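PDB 5IJP: putative uncharacterized protein from Chaetomium thermophilum, which binds inositol hexakisphosphate through the SPX domain of Vtc4 and probably serves as an inositol polyphosphate sensor in phosphate homeostasis. Local coordinates for residues 18-23 and 139-144; 26-31 and 56-61; 31-36 and 49-54; 78-83 and 125-130. One frame throughout, in Å; residues are numbered along the deposited sequence.

Contact 1. Residues 18-23 and 139-144; sequences HYIDYD and TGFYKI. With IHP (inositol hexakisphosphate), chain C.
With chi1 at -162°, the Y22 ring stands opposite the backbone nitrogen and swings across to helix residues 139-144; I144, whose CG1 is likewise anti to N (-155°), reaches back so that its CD1 methyl lies over the centre of one ring face. This is a CH-pi contact, 4.0 Å from I144 CD1 to the centroid of the Y22 ring, and the two side chains run past each other in opposite directions. At the ring edge, in plane, the G140 carbonyl oxygen comes within 3.3 Å of Y22 CE1. That oxygen already accepts the helical bond from I144 N, so the aromatic C-H is an extra neighbour. K143 CB borders the phenol end, 3.4 Å from Y22 OH. Tyrosine suits the place because its apolar ring packs on the helix while its hydroxyl, at the far end, donates to a phosphate oxygen of inositol hexakisphosphate (Y22 OH to IHP O43, 2.7 Å). Two residues before Y22, I20 sets CG2 over a face of the F141 ring, toward the rim, 3.6 Å from F141 CZ. Because G140 has no side chain, I20 CD1 can rest on its backbone, 3.8 Å from G140 CA. M1, F3 and G4 supply backbone nitrogens to the same ligand, and K26, K30 and K147 supply ammonium groups. The contact thus seats the start of helix 22-30, where D21 is the N-cap, on helix 110-151, while helix 52-97 packs against F141 through L66 and V69 and against I144 through L62.

Contact 2. Residues 26-31 and 56-61; sequences KADLKR and SRFVSK. With IHP (inositol hexakisphosphate), chain C.
D28 and R57 form the charged centre of this contact: R57 NE donates to D28 OD1 over 3.3 Å, fairly straight at 160°. The oxygen is met on its syn side, above the carboxylate plane yet close to the guanidinium plane; the two planes stand 62° apart, so the salt bridge is single-point. The R57 chain runs extended until a bend at chi3 (65°) brings the guanidinium back alongside D28. R57 NH2 adds a weak bond to D28 O (3.4 Å). The second carboxylate oxygen turns to the rim of the F58 ring, D28 OD2 lying in plane 3.3 Å from F58 CD1, where the positive ring edge suits an anion. Over a face of the same ring sits L29, its CD2 3.9 Å from the F58 centroid in a CH-pi contact.

In the next shell, R57 NH1 is held by a salt bridge to D54, so that the guanidinium lies between two acids, which is likely to limit its rotation, and R31 NH2 makes a long, purely electrostatic pair with D28 OD1. A leucine in place of R57 would probably leave the buried D28 carboxylate without its main counter-charge and D54 without its salt-bridge partner, though still held by S33 and T51. On the side of helix 22-30 away from R57, K26 NZ and K30 NZ reach inositol hexakisphosphate, 3.1 Å from IHP O25 and 3.2 Å from IHP O36 respectively. The segments of helices 22-30 and 52-97 run antiparallel, axes 10.4 Å apart, and helix 110-151 packs alongside: its H148 ring lies nearly parallel to F58, and K147 touches L29.

Contact 3. Residues 31-36 and 49-54; sequences RASGPL and EWTEDD
The D54 carboxylate meets S33 with both oxygens, each on its syn side and moderately out of plane: S33 N donates almost straight to D54 OD2 (3.0 Å, 176°), while S33 OG donates to D54 OD1 at 2.8 Å. Serine fits because a chi1 of 61° turns its hydroxyl to the same acid as its amide. T51 N takes the anti lone pair of OD2, and T51 OG1 comes to the same oxygen from above the plane, so three donors grip D54 OD2. The other flat group, the W50 indole, carries D54 CB over the centre of one face, and A32 CB approaches it obliquely, 3.9 Å from W50 CE3. Small alanine lets the loop pass close to this bulky ring. An asparagine in place of D54, uncharged and with one carboxamide oxygen, would probably leave R57, which pairs with D54 OD1, without that counter-charge and one of the S33 or T51 donors without its mate.

T51 and D54 also form a capping box at the start of helix 52-97, the return bond from D54 N to T51 OG1 being weak. Farther from the helix start, backbone bonds join the two segments: E49 N donates to P35 O at 2.8 Å, and G34 N more weakly to E49 O. With no side chain, G34 lets its CA come within 3.6 Å of T51 CG2. These bonds lie at the base of the antiparallel hairpin of strands 36-37 and 47-48, tying the end of helix 22-30 to helix 52-97, while H148 of helix 110-151 and W154 pack on W50.

Contact 4. Residues 78-83 and 125-130; sequences MEISRR and ADVHDL
D126 comes first, crossing to R83 in a salt bridge with 2.9 Å between D126 OD2 and R83 NH1. The oxygen lies at the guanidinium edge, in its plane, but the carboxylate is turned almost perpendicular, the planes standing 80° apart. A bend of the R83 chain at chi3 (77°) turns NH1 to D126. R83 also pairs through NH2 with D122, one turn earlier on the same helix as D126; a long arginine with two outward nitrogens is well suited to bridging two acids from the opposing helix. I80 CD1 also packs against the D126 backbone, 3.7 Å from D126 O. Next, V127 sets CG2 against I80 CG2 at 3.8 Å, methyl to methyl. A full turn after D126, L130 brings its CD2 to 3.9 Å from I80 CD1. I80 therefore spreads its two branches between V127 and L130, a role for which a branched aliphatic chain is apt, and the ion pair lies beside this apolar patch. Helices 52-97 and 110-151 pack antiparallel here, their segment axes 10.8 Å apart and crossing at -164°; helix 171-190 lies across the apolar side, where Y174 touches I80, V127 and L130.

Contacts 1, 2 and 4 all join helices of the bundle, helix 110-151 serving contacts 1 and 4 and helix 52-97 serving contacts 2, 3 and 4. Contact 1 is buried and chiefly apolar, with its polar end given to the ligand; contact 2, also buried, adds an ion pair behind the ligand-binding lysines and touches contact 1 where I144 CD1 meets K26 N. Contact 3, partly buried near the end of the bundle, relies on the D54 carboxylate and on backbone bonds; it shares R31 with contact 2 and lends it W50. Contact 4, partly buried and on the other side of the chain's centre, sets an ion pair beside aliphatic packing, about 33 Å, centre to centre, from contact 2.

Contact 1. Residues 18-23 and 139-144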
# COMPACT_ATOMS: atom_id res chain seq x y z
N HIS A 18 0.89 -9.31 -4.49
CA HIS A 18 1.72 -8.40 -3.68
C HIS A 18 1.10 -7.97 -2.34
O HIS A 18 1.69 -7.14 -1.64
CB HIS A 18 2.12 -7.18 -4.52
CG HIS A 18 2.83 -7.55 -5.78
ND1 HIS A 18 2.14 -7.82 -6.95
CD2 HIS A 18 4.15 -7.73 -6.01
CE1 HIS A 18 3.06 -8.12 -7.85
NE2 HIS A 18 4.29 -8.08 -7.33
N TYR A 19 -0.05 -8.56 -1.95
CA TYR A 19 -0.70 -8.27 -0.67
C TYR A 19 0.04 -8.97 0.48
O TYR A 19 0.87 -9.85 0.23
CB TYR A 19 -2.18 -8.69 -0.70
CG TYR A 19 -3.06 -7.77 -1.50
CD1 TYR A 19 -3.65 -6.65 -0.93
CD2 TYR A 19 -3.34 -8.04 -2.84
CE1 TYR A 19 -4.48 -5.80 -1.66
CE2 TYR A 19 -4.17 -7.20 -3.59
CZ TYR A 19 -4.73 -6.08 -2.99
OH TYR A 19 -5.55 -5.25 -3.73
N ILE A 20 -0.27 -8.60 1.74
CA ILE A 20 0.32 -9.19 2.95
C ILE A 20 -0.08 -10.65 3.08
O ILE A 20 -1.25 -10.99 2.85
CB ILE A 20 -0.03 -8.46 4.28
CG1 ILE A 20 -0.67 -7.07 4.07
CG2 ILE A 20 1.16 -8.38 5.21
CD1 ILE A 20 -2.19 -7.08 4.18
N ASP A 21 0.86 -11.51 3.48
CA ASP A 21 0.58 -12.92 3.73
C ASP A 21 0.16 -13.01 5.21
O ASP A 21 0.88 -13.57 6.04
CB ASP A 21 1.80 -13.81 3.40
CG ASP A 21 1.54 -15.31 3.37
OD1 ASP A 21 0.36 -15.71 3.22
OD2 ASP A 21 2.52 -16.08 3.46
N TYR A 22 -0.99 -12.38 5.52
CA TYR A 22 -1.58 -12.27 6.85
C TYR A 22 -1.83 -13.64 7.48
O TYR A 22 -1.51 -13.84 8.65
CB TYR A 22 -2.88 -11.44 6.80
CG TYR A 22 -3.34 -10.93 8.15
CD1 TYR A 22 -2.84 -9.74 8.67
CD2 TYR A 22 -4.30 -11.61 8.88
CE1 TYR A 22 -3.27 -9.25 9.90
CE2 TYR A 22 -4.73 -11.14 10.12
CZ TYR A 22 -4.21 -9.95 10.62
OH TYR A 22 -4.64 -9.48 11.84
N ASP A 23 -2.38 -14.59 6.69
CA ASP A 23 -2.66 -15.96 7.13
C ASP A 23 -1.36 -16.75 7.32
O ASP A 23 -1.29 -17.60 8.21
CB ASP A 23 -3.61 -16.66 6.14
CG ASP A 23 -5.02 -16.10 6.08
OD1 ASP A 23 -5.26 -15.02 6.66
OD2 ASP A 23 -5.88 -16.74 5.44
N THR A 139 -2.69 -1.55 7.50
CA THR A 139 -3.56 -2.14 8.52
C THR A 139 -3.13 -3.60 8.78
O THR A 139 -3.12 -4.03 9.94
CB THR A 139 -5.04 -2.01 8.11
OG1 THR A 139 -5.31 -0.66 7.71
CG2 THR A 139 -6.01 -2.41 9.22
N GLY A 140 -2.75 -4.30 7.71
CA GLY A 140 -2.29 -5.69 7.74
C GLY A 140 -1.07 -5.91 8.60
O GLY A 140 -1.05 -6.81 9.43
N PHE A 141 -0.03 -5.06 8.41
CA PHE A 141 1.20 -5.12 9.19
C PHE A 141 0.96 -4.65 10.63
O PHE A 141 1.45 -5.28 11.56
CB PHE A 141 2.33 -4.32 8.53
CG PHE A 141 2.87 -4.92 7.26
CD1 PHE A 141 3.77 -5.98 7.29
CD2 PHE A 141 2.51 -4.40 6.02
CE1 PHE A 141 4.27 -6.53 6.11
CE2 PHE A 141 3.01 -4.96 4.84
CZ PHE A 141 3.89 -6.02 4.89
N TYR A 142 0.16 -3.58 10.80
CA TYR A 142 -0.21 -3.01 12.10
C TYR A 142 -0.93 -4.03 12.99
O TYR A 142 -0.64 -4.11 14.18
CB TYR A 142 -1.10 -1.77 11.89
CG TYR A 142 -0.91 -0.68 12.93
CD1 TYR A 142 -0.04 0.38 12.69
CD2 TYR A 142 -1.60 -0.70 14.13
CE1 TYR A 142 0.14 1.39 13.63
CE2 TYR A 142 -1.43 0.30 15.08
CZ TYR A 142 -0.56 1.35 14.83
OH TYR A 142 -0.38 2.33 15.77
N LYS A 143 -1.85 -4.82 12.39
CA LYS A 143 -2.63 -5.84 13.09
C LYS A 143 -1.80 -7.08 13.43
O LYS A 143 -1.95 -7.61 14.53
CB LYS A 143 -3.87 -6.24 12.27
CG LYS A 143 -5.18 -5.98 13.00
CD LYS A 143 -5.93 -4.78 12.43
CE LYS A 143 -7.26 -4.57 13.10
NZ LYS A 143 -8.02 -3.46 12.48
N ILE A 144 -0.94 -7.55 12.50
CA ILE A 144 -0.11 -8.74 12.70
C ILE A 144 1.03 -8.47 13.72
O ILE A 144 1.39 -9.39 14.46
CB ILE A 144 0.39 -9.36 11.36
CG1 ILE A 144 0.70 -10.87 11.51
CG2 ILE A 144 1.55 -8.60 10.72
CD1 ILE A 144 -0.48 -11.80 11.24
C1 IHP C . -8.16 -14.48 15.60
C2 IHP C . -9.20 -13.43 15.23
C3 IHP C . -9.44 -13.37 13.73
C4 IHP C . -9.78 -14.74 13.16
C5 IHP C . -8.73 -15.79 13.53
C6 IHP C . -8.52 -15.85 15.04
O11 IHP C . -8.12 -14.58 17.04
P1 IHP C . -6.85 -14.69 18.06
O21 IHP C . -7.30 -14.42 19.46
O31 IHP C . -6.29 -16.09 17.87
O41 IHP C . -5.82 -13.68 17.56
O12 IHP C . -8.71 -12.14 15.66
P2 IHP C . -9.44 -11.13 16.72
O22 IHP C . -8.86 -11.47 18.10
O32 IHP C . -10.93 -11.26 16.67
O42 IHP C . -8.95 -9.72 16.35
O13 IHP C . -8.25 -12.87 13.08
P3 IHP C . -7.99 -11.47 12.33
O23 IHP C . -7.91 -11.69 10.86
O33 IHP C . -9.12 -10.51 12.72
O43 IHP C . -6.69 -10.92 12.91
O14 IHP C . -9.83 -14.64 11.72
P4 IHP C . -11.20 -14.44 10.81
O24 IHP C . -10.79 -13.50 9.66
O34 IHP C . -11.70 -15.76 10.33
O44 IHP C . -12.22 -13.69 11.68
O15 IHP C . -9.22 -17.08 13.09
P5 IHP C . -8.70 -18.09 11.97
O25 IHP C . -7.20 -17.85 11.80
O35 IHP C . -9.40 -17.68 10.67
O45 IHP C . -9.02 -19.50 12.37
O16 IHP C . -7.42 -16.74 15.30
P6 IHP C . -7.30 -18.32 15.52
O26 IHP C . -8.70 -18.92 15.32
O36 IHP C . -6.73 -18.61 16.87
O46 IHP C . -6.40 -18.83 14.38

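Contact 2. Residues 26-31 and 56-61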
# COMPACT_ATOMS: atom_id res chain seq x y z
N LYS A 26 0.35 -15.35 10.53
CA LYS A 26 -0.49 -15.77 11.66
C LYS A 26 -0.16 -17.22 12.03
O LYS A 26 -0.08 -17.54 13.22
CB LYS A 26 -1.98 -15.64 11.29
CG LYS A 26 -2.92 -15.54 12.49
CD LYS A 26 -4.38 -15.79 12.11
CE LYS A 26 -5.06 -14.60 11.45
NZ LYS A 26 -6.43 -14.93 10.99
N ALA A 27 0.05 -18.08 11.01
CA ALA A 27 0.40 -19.49 11.16
C ALA A 27 1.82 -19.65 11.72
O ALA A 27 2.07 -20.61 12.46
CB ALA A 27 0.29 -20.20 9.82
N ASP A 28 2.72 -18.71 11.38
CA ASP A 28 4.12 -18.68 11.84
C ASP A 28 4.21 -18.40 13.34
O ASP A 28 5.13 -18.89 14.00
CB ASP A 28 4.91 -17.62 11.04
CG ASP A 28 6.41 -17.75 11.18
OD1 ASP A 28 7.00 -18.59 10.46
OD2 ASP A 28 7.00 -17.01 12.00
N LEU A 29 3.24 -17.63 13.89
CA LEU A 29 3.15 -17.28 15.31
C LEU A 29 2.77 -18.48 16.17
O LEU A 29 3.13 -18.53 17.35
CB LEU A 29 2.13 -16.14 15.52
CG LEU A 29 2.51 -14.76 14.98
CD1 LEU A 29 1.29 -13.86 14.91
CD2 LEU A 29 3.59 -14.12 15.81
N LYS A 30 2.04 -19.44 15.58
CA LYS A 30 1.60 -20.67 16.24
C LYS A 30 2.71 -21.73 16.24
O LYS A 30 2.65 -22.69 17.02
CB LYS A 30 0.33 -21.23 15.55
CG LYS A 30 -0.85 -20.25 15.46
CD LYS A 30 -1.73 -20.27 16.70
CE LYS A 30 -2.85 -19.26 16.60
NZ LYS A 30 -3.69 -19.25 17.82
N ARG A 31 3.73 -21.56 15.37
CA ARG A 31 4.86 -22.48 15.21
C ARG A 31 6.04 -22.16 16.15
O ARG A 31 7.16 -21.91 15.69
CB ARG A 31 5.30 -22.56 13.74
CG ARG A 31 4.36 -23.38 12.85
CD ARG A 31 4.81 -23.40 11.40
NE ARG A 31 4.49 -22.16 10.70
CZ ARG A 31 4.68 -21.96 9.40
NH1 ARG A 31 5.21 -22.91 8.64
NH2 ARG A 31 4.35 -20.79 8.85
N SER A 56 13.62 -14.46 15.20
CA SER A 56 14.48 -14.18 14.04
C SER A 56 13.82 -14.65 12.74
O SER A 56 13.95 -13.97 11.71
CB SER A 56 15.84 -14.85 14.21
OG SER A 56 16.51 -14.34 15.35
N ARG A 57 13.10 -15.79 12.79
CA ARG A 57 12.38 -16.39 11.67
C ARG A 57 11.18 -15.51 11.28
O ARG A 57 10.95 -15.30 10.09
CB ARG A 57 11.92 -17.82 12.03
CG ARG A 57 11.25 -18.59 10.89
CD ARG A 57 10.61 -19.88 11.35
NE ARG A 57 9.48 -19.66 12.27
CZ ARG A 57 9.46 -20.02 13.54
NH1 ARG A 57 10.50 -20.66 14.08
NH2 ARG A 57 8.40 -19.77 14.30
N PHE A 58 10.42 -15.01 12.28
CA PHE A 58 9.25 -14.16 12.08
C PHE A 58 9.61 -12.79 11.50
O PHE A 58 8.94 -12.35 10.56
CB PHE A 58 8.41 -14.02 13.36
CG PHE A 58 7.11 -13.28 13.20
CD1 PHE A 58 6.01 -13.88 12.59
CD2 PHE A 58 6.96 -11.98 13.66
CE1 PHE A 58 4.81 -13.19 12.43
CE2 PHE A 58 5.75 -11.29 13.51
CZ PHE A 58 4.68 -11.90 12.90
N VAL A 59 10.66 -12.13 12.04
CA VAL A 59 11.14 -10.81 11.59
C VAL A 59 11.58 -10.88 10.12
O VAL A 59 11.18 -10.02 9.34
CB VAL A 59 12.22 -10.21 12.53
CG1 VAL A 59 12.80 -8.91 11.97
CG2 VAL A 59 11.66 -9.97 13.93
N SER A 60 12.34 -11.93 9.75
CA SER A 60 12.81 -12.17 8.38
C SER A 60 11.64 -12.36 7.41
O SER A 60 11.67 -11.83 6.30
CB SER A 60 13.74 -13.38 8.33
OG SER A 60 14.92 -13.14 9.09
N LYS A 61 10.59 -13.10 7.85
CA LYS A 61 9.37 -13.35 7.08
C LYS A 61 8.53 -12.08 6.95
O LYS A 61 7.92 -11.86 5.90
CB LYS A 61 8.55 -14.48 7.71
C1 IHP C . -8.16 -14.48 15.60
C2 IHP C . -9.20 -13.43 15.23
C3 IHP C . -9.44 -13.37 13.73
C4 IHP C . -9.78 -14.74 13.16
C5 IHP C . -8.73 -15.79 13.53
C6 IHP C . -8.52 -15.85 15.04
O11 IHP C . -8.12 -14.58 17.04
P1 IHP C . -6.85 -14.69 18.06
O21 IHP C . -7.30 -14.42 19.46
O31 IHP C . -6.29 -16.09 17.87
O41 IHP C . -5.82 -13.68 17.56
O12 IHP C . -8.71 -12.14 15.66
P2 IHP C . -9.44 -11.13 16.72
O22 IHP C . -8.86 -11.47 18.10
O32 IHP C . -10.93 -11.26 16.67
O42 IHP C . -8.95 -9.72 16.35
O13 IHP C . -8.25 -12.87 13.08
P3 IHP C . -7.99 -11.47 12.33
O23 IHP C . -7.91 -11.69 10.86
O33 IHP C . -9.12 -10.51 12.72
O43 IHP C . -6.69 -10.92 12.91
O14 IHP C . -9.83 -14.64 11.72
P4 IHP C . -11.20 -14.44 10.81
O24 IHP C . -10.79 -13.50 9.66
O34 IHP C . -11.70 -15.76 10.33
O44 IHP C . -12.22 -13.69 11.68
O15 IHP C . -9.22 -17.08 13.09
P5 IHP C . -8.70 -18.09 11.97
O25 IHP C . -7.20 -17.85 11.80
O35 IHP C . -9.40 -17.68 10.67
O45 IHP C . -9.02 -19.50 12.37
O16 IHP C . -7.42 -16.74 15.30
P6 IHP C . -7.30 -18.32 15.52
O26 IHP C . -8.70 -18.92 15.32
O36 IHP C . -6.73 -18.61 16.87
O46 IHP C . -6.40 -18.83 14.38

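Contact 3. Residues 31-36 and 49-54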
# COMPACT_ATOMS: atom_id res chain seq x y z
N ARG A 31 3.73 -21.56 15.37
CA ARG A 31 4.86 -22.48 15.21
C ARG A 31 6.04 -22.16 16.15
O ARG A 31 7.16 -21.91 15.69
CB ARG A 31 5.30 -22.56 13.74
CG ARG A 31 4.36 -23.38 12.85
CD ARG A 31 4.81 -23.40 11.40
NE ARG A 31 4.49 -22.16 10.70
CZ ARG A 31 4.68 -21.96 9.40
NH1 ARG A 31 5.21 -22.91 8.64
NH2 ARG A 31 4.35 -20.79 8.85
N ALA A 32 5.79 -22.19 17.47
CA ALA A 32 6.80 -21.96 18.50
C ALA A 32 7.61 -23.24 18.71
O ALA A 32 7.04 -24.33 18.67
CB ALA A 32 6.14 -21.52 19.80
N SER A 33 8.94 -23.11 18.93
CA SER A 33 9.84 -24.26 19.08
C SER A 33 10.59 -24.34 20.43
O SER A 33 11.55 -25.10 20.55
CB SER A 33 10.82 -24.32 17.91
OG SER A 33 11.63 -23.16 17.86
N GLY A 34 10.13 -23.59 21.43
CA GLY A 34 10.74 -23.57 22.75
C GLY A 34 10.20 -24.60 23.73
O GLY A 34 9.58 -25.58 23.30
N PRO A 35 10.42 -24.43 25.05
CA PRO A 35 9.91 -25.42 26.02
C PRO A 35 8.39 -25.37 26.17
O PRO A 35 7.79 -24.31 25.98
CB PRO A 35 10.63 -25.05 27.32
CG PRO A 35 10.93 -23.61 27.20
CD PRO A 35 11.15 -23.33 25.74
N LEU A 36 7.77 -26.52 26.50
CA LEU A 36 6.33 -26.64 26.66
C LEU A 36 5.83 -25.93 27.92
O LEU A 36 6.24 -26.28 29.03
CB LEU A 36 5.88 -28.11 26.63
CG LEU A 36 5.84 -28.77 25.25
CD1 LEU A 36 6.24 -30.22 25.33
CD2 LEU A 36 4.46 -28.63 24.61
N GLU A 49 6.83 -22.49 24.04
CA GLU A 49 7.18 -21.09 24.27
C GLU A 49 7.89 -20.46 23.06
O GLU A 49 8.51 -21.18 22.26
CB GLU A 49 8.07 -20.97 25.52
CG GLU A 49 7.82 -19.73 26.34
CD GLU A 49 8.54 -19.72 27.67
OE1 GLU A 49 9.76 -19.44 27.70
OE2 GLU A 49 7.88 -20.02 28.70
N TRP A 50 7.80 -19.13 22.92
CA TRP A 50 8.43 -18.36 21.84
C TRP A 50 9.89 -18.09 22.19
O TRP A 50 10.18 -17.62 23.30
CB TRP A 50 7.66 -17.06 21.59
CG TRP A 50 7.96 -16.41 20.27
CD1 TRP A 50 8.72 -15.29 20.07
CD2 TRP A 50 7.48 -16.81 18.98
NE1 TRP A 50 8.74 -14.98 18.73
CE2 TRP A 50 7.98 -15.89 18.04
CE3 TRP A 50 6.65 -17.86 18.54
CZ2 TRP A 50 7.70 -15.99 16.67
CZ3 TRP A 50 6.38 -17.96 17.18
CH2 TRP A 50 6.91 -17.04 16.26
N THR A 51 10.81 -18.39 21.26
CA THR A 51 12.26 -18.22 21.45
C THR A 51 12.86 -17.12 20.57
O THR A 51 12.15 -16.49 19.78
CB THR A 51 12.99 -19.56 21.23
OG1 THR A 51 12.72 -20.05 19.92
CG2 THR A 51 12.65 -20.60 22.27
N GLU A 52 14.19 -16.91 20.72
CA GLU A 52 14.99 -15.95 19.95
C GLU A 52 15.06 -16.41 18.48
O GLU A 52 15.03 -15.58 17.58
CB GLU A 52 16.41 -15.87 20.56
CG GLU A 52 17.23 -14.68 20.08
CD GLU A 52 18.69 -14.74 20.49
OE1 GLU A 52 19.45 -15.51 19.85
OE2 GLU A 52 19.08 -14.02 21.43
N ASP A 53 15.14 -17.75 18.26
CA ASP A 53 15.18 -18.38 16.94
C ASP A 53 13.84 -18.23 16.22
O ASP A 53 13.83 -18.02 15.01
CB ASP A 53 15.58 -19.86 17.05
CG ASP A 53 16.92 -20.12 17.71
OD1 ASP A 53 17.92 -19.49 17.29
OD2 ASP A 53 16.99 -20.98 18.61
N ASP A 54 12.72 -18.34 16.97
CA ASP A 54 11.36 -18.18 16.44
C ASP A 54 11.14 -16.72 16.05
O ASP A 54 10.49 -16.45 15.03
CB ASP A 54 10.31 -18.62 17.48
CG ASP A 54 10.30 -20.10 17.81
OD1 ASP A 54 10.33 -20.92 16.87
OD2 ASP A 54 10.19 -20.43 19.01

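Contact 4. Residues 78-83 and 125-130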
# COMPACT_ATOMS: atom_id res chain seq x y z
N MET A 78 5.03 5.48 -9.40
CA MET A 78 5.93 6.05 -10.40
C MET A 78 5.31 6.03 -11.79
O MET A 78 5.54 6.95 -12.57
CB MET A 78 7.28 5.34 -10.38
CG MET A 78 8.25 5.92 -9.37
SD MET A 78 9.73 4.92 -9.11
CE MET A 78 10.38 4.86 -10.75
N GLU A 79 4.51 4.98 -12.09
CA GLU A 79 3.78 4.83 -13.35
C GLU A 79 2.67 5.88 -13.41
O GLU A 79 2.43 6.44 -14.48
CB GLU A 79 3.20 3.42 -13.49
CG GLU A 79 4.19 2.41 -14.06
CD GLU A 79 3.85 0.94 -13.89
OE1 GLU A 79 2.88 0.62 -13.17
OE2 GLU A 79 4.59 0.10 -14.46
N ILE A 80 2.04 6.17 -12.25
CA ILE A 80 1.00 7.19 -12.09
C ILE A 80 1.61 8.59 -12.28
O ILE A 80 1.04 9.41 -12.99
CB ILE A 80 0.23 7.01 -10.74
CG1 ILE A 80 -0.71 5.79 -10.79
CG2 ILE A 80 -0.55 8.28 -10.35
CD1 ILE A 80 -1.10 5.17 -9.43
N SER A 81 2.81 8.83 -11.69
CA SER A 81 3.56 10.09 -11.81
C SER A 81 3.94 10.36 -13.27
O SER A 81 3.92 11.51 -13.70
CB SER A 81 4.81 10.05 -10.93
OG SER A 81 4.48 10.02 -9.56
N ARG A 82 4.26 9.29 -14.02
CA ARG A 82 4.59 9.32 -15.45
C ARG A 82 3.31 9.63 -16.24
O ARG A 82 3.36 10.43 -17.18
CB ARG A 82 5.21 7.98 -15.88
CG ARG A 82 5.69 7.94 -17.34
CD ARG A 82 5.78 6.51 -17.85
NE ARG A 82 4.47 5.87 -17.97
CZ ARG A 82 4.27 4.56 -18.03
NH1 ARG A 82 3.04 4.07 -18.12
NH2 ARG A 82 5.30 3.72 -17.98
N ARG A 83 2.17 9.00 -15.84
CA ARG A 83 0.85 9.20 -16.46
C ARG A 83 0.35 10.63 -16.25
O ARG A 83 -0.30 11.17 -17.15
CB ARG A 83 -0.17 8.19 -15.90
CG ARG A 83 -0.13 6.83 -16.59
CD ARG A 83 -1.29 5.95 -16.16
NE ARG A 83 -2.54 6.34 -16.81
CZ ARG A 83 -3.73 5.83 -16.52
NH1 ARG A 83 -3.86 4.90 -15.58
NH2 ARG A 83 -4.82 6.25 -17.16
N ALA A 125 -8.83 7.38 -10.23
CA ALA A 125 -9.31 6.06 -9.82
C ALA A 125 -8.12 5.14 -9.49
O ALA A 125 -8.19 4.39 -8.52
CB ALA A 125 -10.16 5.44 -10.92
N ASP A 126 -7.02 5.25 -10.28
CA ASP A 126 -5.79 4.49 -10.07
C ASP A 126 -5.06 4.95 -8.80
O ASP A 126 -4.42 4.13 -8.15
CB ASP A 126 -4.87 4.58 -11.31
CG ASP A 126 -5.22 3.63 -12.44
OD1 ASP A 126 -6.42 3.28 -12.58
OD2 ASP A 126 -4.31 3.25 -13.20
N VAL A 127 -5.18 6.25 -8.44
CA VAL A 127 -4.61 6.84 -7.23
C VAL A 127 -5.36 6.25 -6.02
O VAL A 127 -4.72 5.78 -5.08
CB VAL A 127 -4.62 8.40 -7.25
CG1 VAL A 127 -4.37 9.00 -5.87
CG2 VAL A 127 -3.61 8.95 -8.25
N HIS A 128 -6.72 6.24 -6.09
CA HIS A 128 -7.61 5.70 -5.06
C HIS A 128 -7.40 4.20 -4.86
O HIS A 128 -7.40 3.74 -3.71
CB HIS A 128 -9.08 6.03 -5.38
CG HIS A 128 -10.07 5.42 -4.44
ND1 HIS A 128 -10.97 4.45 -4.86
CD2 HIS A 128 -10.26 5.64 -3.12
CE1 HIS A 128 -11.67 4.13 -3.79
NE2 HIS A 128 -11.28 4.82 -2.72
N ASP A 129 -7.22 3.44 -5.96
CA ASP A 129 -6.97 1.99 -5.92
C ASP A 129 -5.62 1.68 -5.29
O ASP A 129 -5.49 0.68 -4.58
CB ASP A 129 -7.09 1.36 -7.32
CG ASP A 129 -8.51 1.26 -7.85
OD1 ASP A 129 -9.42 0.91 -7.06
OD2 ASP A 129 -8.71 1.48 -9.06
N LEU A 130 -4.61 2.56 -5.51
CA LEU A 130 -3.28 2.44 -4.92
C LEU A 130 -3.35 2.83 -3.44
O LEU A 130 -2.72 2.18 -2.61
CB LEU A 130 -2.25 3.30 -5.68
CG LEU A 130 -0.81 3.33 -5.13
CD1 LEU A 130 -0.11 1.99 -5.27
CD2 LEU A 130 0.00 4.40 -5.82